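Local coordinates for bifunctional protein FolD (Thermus thermophilus, PDB 6V6Y), which probably oxidises 5,10-methylenetetrahydrofolate to the methenyl form with NADP+ and then hydrolyses that to 10-formyltetrahydrofolate, working as a homodimer, at residues K52-L57 with M264-T269; G125-W128 with L134-C137; D117-L122 with S164-K169; Q62-P67 with L76-A81. All blocks are in the same frame, centred on the assembly; numbering follows the deposited sequence.

How the interactions relate
Following the chain from its N terminus, interaction 1 opens first, at 52-57 in the catalytic domain, and closes last, when the C-terminal helix returns at 264-269; the other three lie within its span and none cross. Interaction 4 comes next, a short closure from strand 60-66 to helix 72-84 on the outer part of the catalytic domain. Interaction 3 then opens at 117-122 and closes at 164-169 beside NADP, and interaction 2 sits wholly within it, joining helix 121-129 to the loop before helix 137-148. Interactions 2 and 3 touch and both reach the second subunit, while Asn268 hydrogen-bonds Phe135 O, linking interactions 1 and 2.

Interaction 1 (K52-L57 with M264-T269); sequences KRARAL and MLMGNT
With CG beside the backbone N (chi1 -59°) and a second bend at CB-CG (chi2 -53°), the Met266 side chain curls across the flank of helix 52-57, where Arg53, Ala54 and Leu57 receive it. Leu57, its CG also anti to the carbonyl carbon and its chain extended beyond, presses CD1 against Met266 CB at 3.5 Å, a tight carbon contact. Arg53 adds only its aliphatic base, CG lying 3.7 Å from Met266 CG. The thioether runs on over the small Ala54: Met266 SD is 3.6 Å from Ala54 CA, and the terminal CE reaches Ala54 N at 3.6 Å. With an alanine in place of Met266, the thioether over Ala54 and the CG beside Leu57 CD1 would be gone, and a gap would probably open between the helices. Thr269 OG1 bonds to Leu265 O (2.9 Å), which also receives Thr269 N from the opposite face of its plane. Tyr59 OH is hydrogen-bonded to Met266 O, and Ile19 of helix 8-24 packs on the same methionine. The short axes lie 10.4 Å apart and cross at -57°, a buried helix-helix packing that docks the C-terminal helix 257-276 on helix 41-57 of the catalytic domain.

Interaction 2 (G125-W128 with L134-C137); sequences GRLW and LFPC
Phe135 O accepts a hydrogen bond from Asn268 ND2, anchoring the loop to helix 257-276 while the phenyl ring turns to Leu127. Leu127 lies over one ring face, displaced toward the rim: its CG stands 4.0 Å from the Phe135 centroid, 20° off the normal, a CH-pi contact. Closer still, Leu127 CB meets Phe135 CE1 at 3.5 Å. Because Leu127 swings CG away from its backbone N (chi1 -167°), its CD1 can also reach the Pro136 ring, 3.8 Å from CD. A serine in place of Phe135 would probably leave Leu127 without the flat surface it rests on, setting its branch free to turn. Arg126 starts toward the loop but its guanidinium turns elsewhere, making a salt bridge with Glu108 of the second subunit and a hydrogen bond to Lys132 O. From the same turn, Trp128 stacks on Trp128 of that subunit. Thus a helix at the dimer interface is held by an apolar contact to a short connecting loop, whose Pro136 is the N-cap of helix 137-148; this helix and helix 257-276 are the pair that joins the two domains in FolD enzymes.

Interaction 3 (D117-L122 with S164-K169); sequences DGFHPL and SNIVGK. With NAP (NADP nicotinamide-adenine-dinucleotide phosphate), chain B.
The loop 164-169 belongs to the NADP pocket of the Rossmann-type domain, following strand 157-161 and leading into helix 168-177; Phe119 packs against it from the side away from the cofactor. The far end of the phenyl ring does the touching, obliquely, CZ approaching Ile166 CG1 at 3.5 Å and CE1 lying 3.8 Å from Asn165 O. The two side chains cross at a slant, and Asp117 O sits over one face of the same ring. Ile166 is shared between the two neighbours: with chi1 at -68° its CG1 branch faces Phe119, whereas CG2 lies 3.9 Å from C5N of the nicotinamide. Val167 follows it toward the cofactor, its CG2 touching the phosphate oxygen O2N at 3.5 Å. Ser164 forms an ST motif, its OG accepting from Val167 N at 2.9 Å, with a weaker bond from Ile166 N, and gives a weak hydrogen bond to O2N of NADP at 3.3 Å. Arg163, Ser187 and Thr261 also hydrogen-bond the cofactor. Within 117-122, just after Phe119, His120 caps helix 121-129: its ND1 accepts from Leu122 N at 3.0 Å and 165°, within the ring plane. Asn165 ND2 and Lys169 NZ bond to Ser129 O and Trp128 O of the second subunit, so the loop is held from the dimer side as well. Because Ser164 OG already accepts from the backbone, its proton is probably turned to the phosphate oxygen, though that bond is long and weak, while the Phe119 ring backs Ile166 and would tend to keep that residue in place beside the nicotinamide.

Interaction 4 (Q62-P67 with L76-A81); sequences QVEVYP and LERIAA
Arg78 carries the whole contact from helix 76-81, reaching across to Glu64 and Tyr66 of strand 60-66. From Arg78 CA the chain leaves with CG opposite the backbone N (chi1 -177°) and bends once at chi2, which lays the guanidinium side-on against the carboxylate of Glu64. NE donates to OE2 at 2.8 Å, almost straight at 169° and onto the syn lone pair, and NH2 donates to OE1 at 2.8 Å. The two planes are 29° apart, so this two-pronged salt bridge is nearly flat. Strand 60-66 and helix 72-84 are successive elements of a beta-alpha-beta crossover in the catalytic domain: helix 72-84 leads on to strand 90-93, with strand 31-37 lying between the two strands in the parallel sheet. Arg33 of that middle strand forms a second salt bridge with Glu64 OE1, so two arginines converge on one carboxylate and probably favour its charged form. OE2 has a second donor too, since Tyr66 OH gives it a hydrogen bond of 2.6 Å on the anti side. The same hydroxyl oxygen rests 3.4 Å from Arg78 CG, with the phenol ring and guanidinium steeply inclined. One residue on, Ile79 turns to Val106 and Ala109 of helix 103-109 and to Ile110.

Interaction 1 (K52-L57 with M264-T269)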
loop_
_atom_site.group_PDB
_atom_site.type_symbol
_atom_site.label_atom_id
_atom_site.label_comp_id
_atom_site.label_asym_id
_atom_site.label_seq_id
_atom_site.Cartn_x
_atom_site.Cartn_y
_atom_site.Cartn_z
ATOM N N LYS A 52 25.164 17.587 5.249
ATOM C CA LYS A 52 26.219 18.050 4.352
ATOM C C LYS A 52 25.701 18.277 2.935
ATOM O O LYS A 52 26.062 19.260 2.276
ATOM C CB LYS A 52 27.363 17.039 4.337
ATOM C CG LYS A 52 28.375 17.293 3.235
ATOM C CD LYS A 52 29.677 16.508 3.454
ATOM C CE LYS A 52 30.644 16.728 2.294
ATOM N NZ LYS A 52 31.579 15.572 2.133
ATOM N N ARG A 53 24.851 17.385 2.448
ATOM C CA ARG A 53 24.368 17.547 1.085
ATOM C C ARG A 53 23.316 18.649 0.989
ATOM O O ARG A 53 23.287 19.411 0.012
ATOM C CB ARG A 53 23.812 16.223 0.570
ATOM C CG ARG A 53 22.999 16.440 -0.682
ATOM C CD ARG A 53 23.937 16.891 -1.837
ATOM N NE ARG A 53 24.917 15.865 -2.190
ATOM C CZ ARG A 53 25.822 15.985 -3.164
ATOM N NH1 ARG A 53 25.877 17.099 -3.894
ATOM N NH2 ARG A 53 26.667 14.982 -3.417
ATOM N N ALA A 54 22.424 18.736 1.975
ATOM C CA ALA A 54 21.472 19.832 1.971
ATOM C C ALA A 54 22.199 21.176 1.962
ATOM O O ALA A 54 21.834 22.091 1.211
ATOM C CB ALA A 54 20.540 19.719 3.182
ATOM N N ARG A 55 23.243 21.308 2.774
ATOM C CA ARG A 55 23.957 22.580 2.823
ATOM C C ARG A 55 24.692 22.830 1.514
ATOM O O ARG A 55 24.627 23.935 0.967
ATOM C CB ARG A 55 24.898 22.599 4.029
ATOM C CG ARG A 55 24.142 22.852 5.325
ATOM C CD ARG A 55 24.926 22.445 6.566
ATOM N NE ARG A 55 24.983 23.594 7.453
ATOM C CZ ARG A 55 24.850 23.571 8.770
ATOM N NH1 ARG A 55 24.638 22.440 9.417
ATOM N NH2 ARG A 55 24.924 24.704 9.435
ATOM N N ALA A 56 25.312 21.788 0.949
ATOM C CA ALA A 56 25.970 21.933 -0.347
ATOM C C ALA A 56 25.003 22.409 -1.422
ATOM O O ALA A 56 25.403 23.139 -2.334
ATOM C CB ALA A 56 26.620 20.614 -0.760
ATOM N N LEU A 57 23.734 22.021 -1.338
ATOM C CA LEU A 57 22.766 22.500 -2.314
ATOM C C LEU A 57 22.366 23.949 -2.077
ATOM O O LEU A 57 21.772 24.559 -2.976
ATOM C CB LEU A 57 21.499 21.637 -2.294
ATOM C CG LEU A 57 21.515 20.235 -2.900
ATOM C CD1 LEU A 57 20.132 19.622 -2.743
ATOM C CD2 LEU A 57 21.924 20.281 -4.361
ATOM N N MET A 264 16.933 11.989 -3.355
ATOM C CA MET A 264 15.484 12.136 -3.349
ATOM C C MET A 264 14.977 12.741 -2.052
ATOM O O MET A 264 13.884 13.317 -2.042
ATOM C CB MET A 264 14.799 10.786 -3.613
ATOM C CG MET A 264 15.339 10.052 -4.828
ATOM S SD MET A 264 15.197 10.974 -6.361
ATOM C CE MET A 264 13.464 11.254 -6.439
ATOM N N LEU A 265 15.739 12.629 -0.959
ATOM C CA LEU A 265 15.407 13.400 0.233
ATOM C C LEU A 265 15.552 14.899 -0.030
ATOM O O LEU A 265 14.698 15.697 0.379
ATOM C CB LEU A 265 16.287 12.961 1.403
ATOM C CG LEU A 265 16.239 13.877 2.628
ATOM C CD1 LEU A 265 14.834 13.903 3.251
ATOM C CD2 LEU A 265 17.293 13.461 3.643
ATOM N N MET A 266 16.618 15.304 -0.726
ATOM C CA MET A 266 16.736 16.712 -1.099
ATOM C C MET A 266 15.579 17.112 -2.005
ATOM O O MET A 266 15.015 18.207 -1.863
ATOM C CB MET A 266 18.086 16.982 -1.784
ATOM C CG MET A 266 19.270 16.641 -0.900
ATOM S SD MET A 266 19.035 17.495 0.643
ATOM C CE MET A 266 19.723 16.327 1.782
ATOM N N GLY A 267 15.189 16.216 -2.921
ATOM C CA GLY A 267 14.066 16.511 -3.795
ATOM C C GLY A 267 12.744 16.562 -3.053
ATOM O O GLY A 267 11.859 17.354 -3.390
ATOM N N ASN A 268 12.584 15.725 -2.029
ATOM C CA ASN A 268 11.356 15.795 -1.241
ATOM C C ASN A 268 11.320 17.067 -0.401
ATOM O O ASN A 268 10.233 17.560 -0.061
ATOM C CB ASN A 268 11.227 14.575 -0.327
ATOM C CG ASN A 268 10.427 13.435 -0.944
ATOM O OD1 ASN A 268 9.949 13.510 -2.079
ATOM N ND2 ASN A 268 10.273 12.358 -0.172
ATOM N N THR A 269 12.496 17.592 -0.037
ATOM C CA THR A 269 12.539 18.810 0.767
ATOM C C THR A 269 12.061 20.011 -0.048
ATOM O O THR A 269 11.221 20.793 0.410
ATOM C CB THR A 269 13.949 19.026 1.313
ATOM O OG1 THR A 269 14.281 17.944 2.183
ATOM C CG2 THR A 269 14.034 20.327 2.115
#

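Interaction 2 (G125-W128 with L134-C137)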
loop_
_atom_site.group_PDB
_atom_site.type_symbol
_atom_site.label_atom_id
_atom_site.label_comp_id
_atom_site.label_asym_id
_atom_site.label_seq_id
_atom_site.Cartn_x
_atom_site.Cartn_y
_atom_site.Cartn_z
ATOM N N GLY A 125 -1.014 6.624 2.431
ATOM C CA GLY A 125 -2.317 6.389 1.835
ATOM C C GLY A 125 -2.463 7.054 0.483
ATOM O O GLY A 125 -3.084 6.498 -0.430
ATOM N N ARG A 126 -1.875 8.244 0.324
ATOM C CA ARG A 126 -1.873 8.874 -0.993
ATOM C C ARG A 126 -1.084 8.041 -1.998
ATOM O O ARG A 126 -1.459 7.953 -3.174
ATOM C CB ARG A 126 -1.316 10.291 -0.894
ATOM C CG ARG A 126 -2.331 11.314 -0.359
ATOM C CD ARG A 126 -3.411 11.630 -1.397
ATOM N NE ARG A 126 -4.397 12.585 -0.889
ATOM C CZ ARG A 126 -4.233 13.911 -0.901
ATOM N NH1 ARG A 126 -3.120 14.438 -1.403
ATOM N NH2 ARG A 126 -5.181 14.712 -0.413
ATOM N N LEU A 127 0.016 7.426 -1.558
ATOM C CA LEU A 127 0.853 6.649 -2.470
ATOM C C LEU A 127 0.082 5.468 -3.037
ATOM O O LEU A 127 0.052 5.250 -4.255
ATOM C CB LEU A 127 2.099 6.148 -1.737
ATOM C CG LEU A 127 3.272 5.559 -2.514
ATOM C CD1 LEU A 127 4.473 5.563 -1.583
ATOM C CD2 LEU A 127 3.018 4.142 -3.027
ATOM N N TRP A 128 -0.524 4.677 -2.155
ATOM C CA TRP A 128 -1.249 3.490 -2.576
ATOM C C TRP A 128 -2.589 3.810 -3.225
ATOM O O TRP A 128 -3.088 2.988 -3.992
ATOM C CB TRP A 128 -1.429 2.549 -1.385
ATOM C CG TRP A 128 -0.165 1.707 -1.180
ATOM C CD1 TRP A 128 0.809 1.907 -0.251
ATOM C CD2 TRP A 128 0.252 0.574 -1.961
ATOM N NE1 TRP A 128 1.793 0.950 -0.379
ATOM C CE2 TRP A 128 1.484 0.128 -1.428
ATOM C CE3 TRP A 128 -0.305 -0.117 -3.048
ATOM C CZ2 TRP A 128 2.173 -0.978 -1.945
ATOM C CZ3 TRP A 128 0.377 -1.217 -3.567
ATOM C CH2 TRP A 128 1.604 -1.636 -3.013
ATOM N N LEU A 134 4.191 13.128 -0.513
ATOM C CA LEU A 134 5.616 12.939 -0.294
ATOM C C LEU A 134 5.861 11.473 0.051
ATOM O O LEU A 134 5.360 10.979 1.068
ATOM C CB LEU A 134 6.106 13.865 0.823
ATOM C CG LEU A 134 5.952 15.387 0.625
ATOM C CD1 LEU A 134 6.181 16.156 1.921
ATOM C CD2 LEU A 134 6.912 15.864 -0.430
ATOM N N PHE A 135 6.628 10.783 -0.786
ATOM C CA PHE A 135 6.835 9.339 -0.741
ATOM C C PHE A 135 8.239 8.987 -0.257
ATOM O O PHE A 135 9.154 9.820 -0.325
ATOM C CB PHE A 135 6.604 8.754 -2.136
ATOM C CG PHE A 135 5.272 9.112 -2.705
ATOM C CD1 PHE A 135 4.153 9.190 -1.882
ATOM C CD2 PHE A 135 5.127 9.377 -4.053
ATOM C CE1 PHE A 135 2.926 9.537 -2.395
ATOM C CE2 PHE A 135 3.885 9.705 -4.582
ATOM C CZ PHE A 135 2.784 9.790 -3.756
ATOM N N PRO A 136 8.448 7.764 0.251
ATOM C CA PRO A 136 9.735 7.443 0.891
ATOM C C PRO A 136 10.915 7.510 -0.081
ATOM O O PRO A 136 10.789 7.269 -1.287
ATOM C CB PRO A 136 9.513 6.026 1.431
ATOM C CG PRO A 136 7.965 5.967 1.661
ATOM C CD PRO A 136 7.460 6.673 0.434
ATOM N N CYS A 137 12.080 7.859 0.464
ATOM C CA CYS A 137 13.188 8.325 -0.368
ATOM C C CYS A 137 13.916 7.184 -1.060
ATOM O O CYS A 137 14.319 7.323 -2.217
ATOM C CB CYS A 137 14.190 9.121 0.465
ATOM S SG CYS A 137 13.515 10.598 1.175
#

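Interaction 3 (D117-L122 with S164-K169)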
loop_
_atom_site.group_PDB
_atom_site.type_symbol
_atom_site.label_atom_id
_atom_site.label_comp_id
_atom_site.label_asym_id
_atom_site.label_seq_id
_atom_site.Cartn_x
_atom_site.Cartn_y
_atom_site.Cartn_z
ATOM N N ASP A 117 10.337 12.272 4.673
ATOM C CA ASP A 117 10.574 10.826 4.603
ATOM C C ASP A 117 9.339 10.026 4.159
ATOM O O ASP A 117 9.465 8.825 3.877
ATOM C CB ASP A 117 11.057 10.304 5.968
ATOM C CG ASP A 117 12.569 10.051 6.010
ATOM O OD1 ASP A 117 13.200 9.866 4.946
ATOM O OD2 ASP A 117 13.130 10.010 7.120
ATOM N N GLY A 118 8.151 10.644 4.129
ATOM C CA GLY A 118 6.966 10.009 3.578
ATOM C C GLY A 118 6.348 8.916 4.420
ATOM O O GLY A 118 5.625 8.076 3.880
ATOM N N PHE A 119 6.589 8.907 5.733
ATOM C CA PHE A 119 6.094 7.843 6.597
ATOM C C PHE A 119 4.721 8.140 7.193
ATOM O O PHE A 119 4.068 7.218 7.699
ATOM C CB PHE A 119 7.096 7.566 7.727
ATOM C CG PHE A 119 8.417 7.015 7.247
ATOM C CD1 PHE A 119 8.490 6.281 6.066
ATOM C CD2 PHE A 119 9.585 7.220 7.981
ATOM C CE1 PHE A 119 9.709 5.772 5.612
ATOM C CE2 PHE A 119 10.802 6.713 7.545
ATOM C CZ PHE A 119 10.870 5.996 6.353
ATOM N N HIS A 120 4.258 9.381 7.136
ATOM C CA HIS A 120 2.964 9.704 7.714
ATOM C C HIS A 120 1.861 8.930 6.991
ATOM O O HIS A 120 1.855 8.876 5.749
ATOM C CB HIS A 120 2.701 11.205 7.636
ATOM C CG HIS A 120 1.495 11.638 8.409
ATOM N ND1 HIS A 120 0.209 11.354 8.000
ATOM C CD2 HIS A 120 1.379 12.327 9.573
ATOM C CE1 HIS A 120 -0.647 11.849 8.877
ATOM N NE2 HIS A 120 0.036 12.445 9.839
ATOM N N PRO A 121 0.926 8.312 7.713
ATOM C CA PRO A 121 -0.064 7.456 7.034
ATOM C C PRO A 121 -0.834 8.177 5.938
ATOM O O PRO A 121 -1.289 7.518 4.995
ATOM C CB PRO A 121 -0.984 6.999 8.176
ATOM C CG PRO A 121 -0.760 8.017 9.293
ATOM C CD PRO A 121 0.702 8.379 9.168
ATOM N N LEU A 122 -0.954 9.508 5.994
ATOM C CA LEU A 122 -1.588 10.231 4.890
ATOM C C LEU A 122 -0.730 10.181 3.630
ATOM O O LEU A 122 -1.257 10.086 2.513
ATOM C CB LEU A 122 -1.880 11.689 5.287
ATOM C CG LEU A 122 -2.230 12.665 4.134
ATOM C CD1 LEU A 122 -3.442 12.204 3.323
ATOM C CD2 LEU A 122 -2.454 14.116 4.610
ATOM N N SER A 164 9.567 -3.938 4.200
ATOM C CA SER A 164 9.525 -2.925 5.246
ATOM C C SER A 164 8.731 -1.704 4.790
ATOM O O SER A 164 8.448 -1.525 3.596
ATOM C CB SER A 164 10.937 -2.496 5.633
ATOM O OG SER A 164 11.406 -1.576 4.672
ATOM N N ASN A 165 8.356 -0.867 5.767
ATOM C CA ASN A 165 7.735 0.426 5.485
ATOM C C ASN A 165 8.739 1.435 4.920
ATOM O O ASN A 165 8.337 2.430 4.296
ATOM C CB ASN A 165 7.119 1.011 6.767
ATOM C CG ASN A 165 5.871 0.273 7.216
ATOM O OD1 ASN A 165 5.119 -0.252 6.398
ATOM N ND2 ASN A 165 5.629 0.250 8.522
ATOM N N ILE A 166 10.032 1.216 5.147
ATOM C CA ILE A 166 11.040 2.145 4.645
ATOM C C ILE A 166 11.390 1.864 3.188
ATOM O O ILE A 166 11.686 2.800 2.433
ATOM C CB ILE A 166 12.265 2.086 5.571
ATOM C CG1 ILE A 166 11.870 2.671 6.936
ATOM C CG2 ILE A 166 13.462 2.865 4.992
ATOM C CD1 ILE A 166 12.610 2.057 8.089
ATOM N N VAL A 167 11.339 0.597 2.743
ATOM C CA VAL A 167 11.726 0.267 1.366
ATOM C C VAL A 167 10.672 -0.571 0.629
ATOM O O VAL A 167 10.034 -0.095 -0.322
ATOM C CB VAL A 167 13.091 -0.458 1.341
ATOM C CG1 VAL A 167 13.500 -0.733 -0.084
ATOM C CG2 VAL A 167 14.158 0.354 2.069
ATOM N N GLY A 168 10.505 -1.835 1.026
ATOM C CA GLY A 168 9.830 -2.797 0.149
ATOM C C GLY A 168 8.407 -2.415 -0.224
ATOM O O GLY A 168 8.030 -2.424 -1.405
ATOM N N LYS A 169 7.594 -2.067 0.775
ATOM C CA LYS A 169 6.189 -1.769 0.495
ATOM C C LYS A 169 5.983 -0.467 -0.280
ATOM O O LYS A 169 5.267 -0.490 -1.296
ATOM C CB LYS A 169 5.389 -1.804 1.800
ATOM C CG LYS A 169 5.298 -3.210 2.372
ATOM C CD LYS A 169 4.251 -3.286 3.485
ATOM C CE LYS A 169 4.775 -2.665 4.757
ATOM N NZ LYS A 169 4.015 -3.156 5.942
HETATM P PA NAP B . 13.794 -4.529 7.636
HETATM O O1A NAP B . 14.818 -4.313 8.682
HETATM O O2A NAP B . 12.446 -4.155 8.117
HETATM O O5B NAP B . 13.832 -6.061 7.142
HETATM C C5B NAP B . 14.025 -6.339 5.774
HETATM C C4B NAP B . 13.084 -7.440 5.298
HETATM O O4B NAP B . 13.820 -8.445 4.631
HETATM C C3B NAP B . 12.329 -8.112 6.432
HETATM O O3B NAP B . 11.016 -7.603 6.477
HETATM C C2B NAP B . 12.360 -9.602 6.119
HETATM O O2B NAP B . 11.084 -10.121 5.808
HETATM C C1B NAP B . 13.271 -9.720 4.903
HETATM N N9A NAP B . 14.335 -10.712 5.152
HETATM C C8A NAP B . 15.322 -10.627 6.100
HETATM N N7A NAP B . 16.097 -11.731 6.014
HETATM C C5A NAP B . 15.624 -12.519 5.023
HETATM C C6A NAP B . 16.042 -13.746 4.522
HETATM N N6A NAP B . 17.103 -14.356 5.043
HETATM N N1A NAP B . 15.350 -14.329 3.480
HETATM C C2A NAP B . 14.252 -13.689 2.945
HETATM N N3A NAP B . 13.843 -12.469 3.447
HETATM C C4A NAP B . 14.515 -11.893 4.474
HETATM O O3 NAP B . 14.187 -3.711 6.306
HETATM P PN NAP B . 14.964 -2.318 6.085
HETATM O O1N NAP B . 14.636 -1.418 7.213
HETATM O O2N NAP B . 14.739 -1.877 4.691
HETATM O O5D NAP B . 16.499 -2.780 6.234
HETATM C C5D NAP B . 17.045 -3.699 5.315
HETATM C C4D NAP B . 18.439 -3.262 4.888
HETATM O O4D NAP B . 18.371 -2.182 3.973
HETATM C C3D NAP B . 19.251 -2.792 6.086
HETATM O O3D NAP B . 20.451 -3.524 6.164
HETATM C C2D NAP B . 19.556 -1.338 5.813
HETATM O O2D NAP B . 20.902 -1.057 6.115
HETATM C C1D NAP B . 19.311 -1.186 4.324
HETATM N N1N NAP B . 18.807 0.164 4.014
HETATM C C2N NAP B . 19.520 0.958 3.163
HETATM C C3N NAP B . 19.073 2.235 2.855
HETATM C C7N NAP B . 19.807 3.053 1.836
HETATM O O7N NAP B . 19.411 4.386 1.613
HETATM N N7N NAP B . 20.812 2.495 1.165
HETATM C C4N NAP B . 17.890 2.705 3.413
HETATM C C5N NAP B . 17.172 1.888 4.277
HETATM C C6N NAP B . 17.642 0.613 4.571
HETATM P P2B NAP B . 9.971 -10.375 6.947
HETATM O O1X NAP B . 9.304 -9.068 7.305
HETATM O O2X NAP B . 8.936 -11.330 6.401
HETATM O O3X NAP B . 10.619 -10.966 8.177
#

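Interaction 4 (Q62-P67 with L76-A81)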
loop_
_atom_site.group_PDB
_atom_site.type_symbol
_atom_site.label_atom_id
_atom_site.label_comp_id
_atom_site.label_asym_id
_atom_site.label_seq_id
_atom_site.Cartn_x
_atom_site.Cartn_y
_atom_site.Cartn_z
ATOM N N GLN A 62 19.599 22.029 9.412
ATOM C CA GLN A 62 19.951 22.125 10.811
ATOM C C GLN A 62 19.678 20.773 11.451
ATOM O O GLN A 62 18.588 20.219 11.288
ATOM C CB GLN A 62 19.135 23.273 11.437
ATOM C CG GLN A 62 19.776 24.015 12.581
ATOM C CD GLN A 62 21.252 24.323 12.358
ATOM O OE1 GLN A 62 22.092 23.778 13.072
ATOM N NE2 GLN A 62 21.572 25.237 11.430
ATOM N N VAL A 63 20.670 20.227 12.152
ATOM C CA VAL A 63 20.511 18.977 12.897
ATOM C C VAL A 63 20.256 19.331 14.357
ATOM O O VAL A 63 21.040 20.067 14.971
ATOM C CB VAL A 63 21.750 18.075 12.761
ATOM C CG1 VAL A 63 21.563 16.781 13.562
ATOM C CG2 VAL A 63 22.032 17.762 11.299
ATOM N N GLU A 64 19.159 18.832 14.918
ATOM C CA GLU A 64 18.860 19.019 16.336
ATOM C C GLU A 64 19.140 17.701 17.037
ATOM O O GLU A 64 18.399 16.731 16.862
ATOM C CB GLU A 64 17.419 19.462 16.569
ATOM C CG GLU A 64 16.978 20.582 15.683
ATOM C CD GLU A 64 15.662 21.187 16.121
ATOM O OE1 GLU A 64 15.271 22.220 15.527
ATOM O OE2 GLU A 64 15.016 20.633 17.051
ATOM N N VAL A 65 20.225 17.661 17.798
ATOM C CA VAL A 65 20.623 16.478 18.545
ATOM C C VAL A 65 20.107 16.622 19.963
ATOM O O VAL A 65 20.318 17.659 20.608
ATOM C CB VAL A 65 22.147 16.296 18.541
ATOM C CG1 VAL A 65 22.504 15.027 19.279
ATOM C CG2 VAL A 65 22.664 16.261 17.123
ATOM N N TYR A 66 19.422 15.594 20.445
ATOM C CA TYR A 66 18.959 15.535 21.815
ATOM C C TYR A 66 19.588 14.338 22.519
ATOM O O TYR A 66 20.130 13.435 21.867
ATOM C CB TYR A 66 17.428 15.455 21.853
ATOM C CG TYR A 66 16.787 16.688 21.269
ATOM C CD1 TYR A 66 16.494 16.753 19.910
ATOM C CD2 TYR A 66 16.511 17.810 22.069
ATOM C CE1 TYR A 66 15.925 17.882 19.355
ATOM C CE2 TYR A 66 15.936 18.960 21.520
ATOM C CZ TYR A 66 15.648 18.983 20.159
ATOM O OH TYR A 66 15.085 20.095 19.579
ATOM N N PRO A 67 19.576 14.317 23.852
ATOM C CA PRO A 67 20.044 13.123 24.564
ATOM C C PRO A 67 19.195 11.903 24.228
ATOM O O PRO A 67 18.044 11.996 23.795
ATOM C CB PRO A 67 19.909 13.507 26.042
ATOM C CG PRO A 67 18.999 14.690 26.057
ATOM C CD PRO A 67 19.247 15.411 24.777
ATOM N N LEU A 76 7.562 15.078 20.915
ATOM C CA LEU A 76 6.314 15.474 20.273
ATOM C C LEU A 76 6.089 16.975 20.381
ATOM O O LEU A 76 5.566 17.599 19.448
ATOM C CB LEU A 76 5.131 14.716 20.890
ATOM C CG LEU A 76 5.091 13.210 20.648
ATOM C CD1 LEU A 76 4.039 12.537 21.525
ATOM C CD2 LEU A 76 4.841 12.929 19.179
ATOM N N GLU A 77 6.448 17.572 21.520
ATOM C CA GLU A 77 6.374 19.027 21.643
ATOM C C GLU A 77 7.275 19.708 20.611
ATOM O O GLU A 77 6.855 20.650 19.922
ATOM C CB GLU A 77 6.754 19.447 23.063
ATOM C CG GLU A 77 6.233 20.816 23.486
ATOM C CD GLU A 77 6.792 21.258 24.837
ATOM O OE1 GLU A 77 7.164 22.449 24.961
ATOM O OE2 GLU A 77 6.859 20.413 25.767
ATOM N N ARG A 78 8.517 19.233 20.481
ATOM C CA ARG A 78 9.430 19.852 19.526
ATOM C C ARG A 78 8.882 19.769 18.109
ATOM O O ARG A 78 8.881 20.769 17.376
ATOM C CB ARG A 78 10.804 19.207 19.594
ATOM C CG ARG A 78 11.809 19.875 18.663
ATOM C CD ARG A 78 11.783 21.409 18.817
ATOM N NE ARG A 78 12.819 22.083 18.023
ATOM C CZ ARG A 78 12.865 23.403 17.845
ATOM N NH1 ARG A 78 11.936 24.171 18.403
ATOM N NH2 ARG A 78 13.827 23.960 17.113
ATOM N N ILE A 79 8.402 18.583 17.713
ATOM C CA ILE A 79 7.816 18.410 16.384
ATOM C C ILE A 79 6.636 19.354 16.177
ATOM O O ILE A 79 6.488 19.957 15.106
ATOM C CB ILE A 79 7.407 16.938 16.166
ATOM C CG1 ILE A 79 8.654 16.057 16.085
ATOM C CG2 ILE A 79 6.546 16.799 14.910
ATOM C CD1 ILE A 79 8.389 14.612 16.363
ATOM N N ALA A 80 5.765 19.490 17.185
ATOM C CA ALA A 80 4.644 20.419 17.056
ATOM C C ALA A 80 5.145 21.846 16.866
ATOM O O ALA A 80 4.622 22.593 16.027
ATOM C CB ALA A 80 3.733 20.332 18.278
ATOM N N ALA A 81 6.171 22.233 17.627
ATOM C CA ALA A 81 6.791 23.542 17.433
ATOM C C ALA A 81 7.298 23.702 16.004
ATOM O O ALA A 81 7.085 24.748 15.379
ATOM C CB ALA A 81 7.933 23.727 18.432
#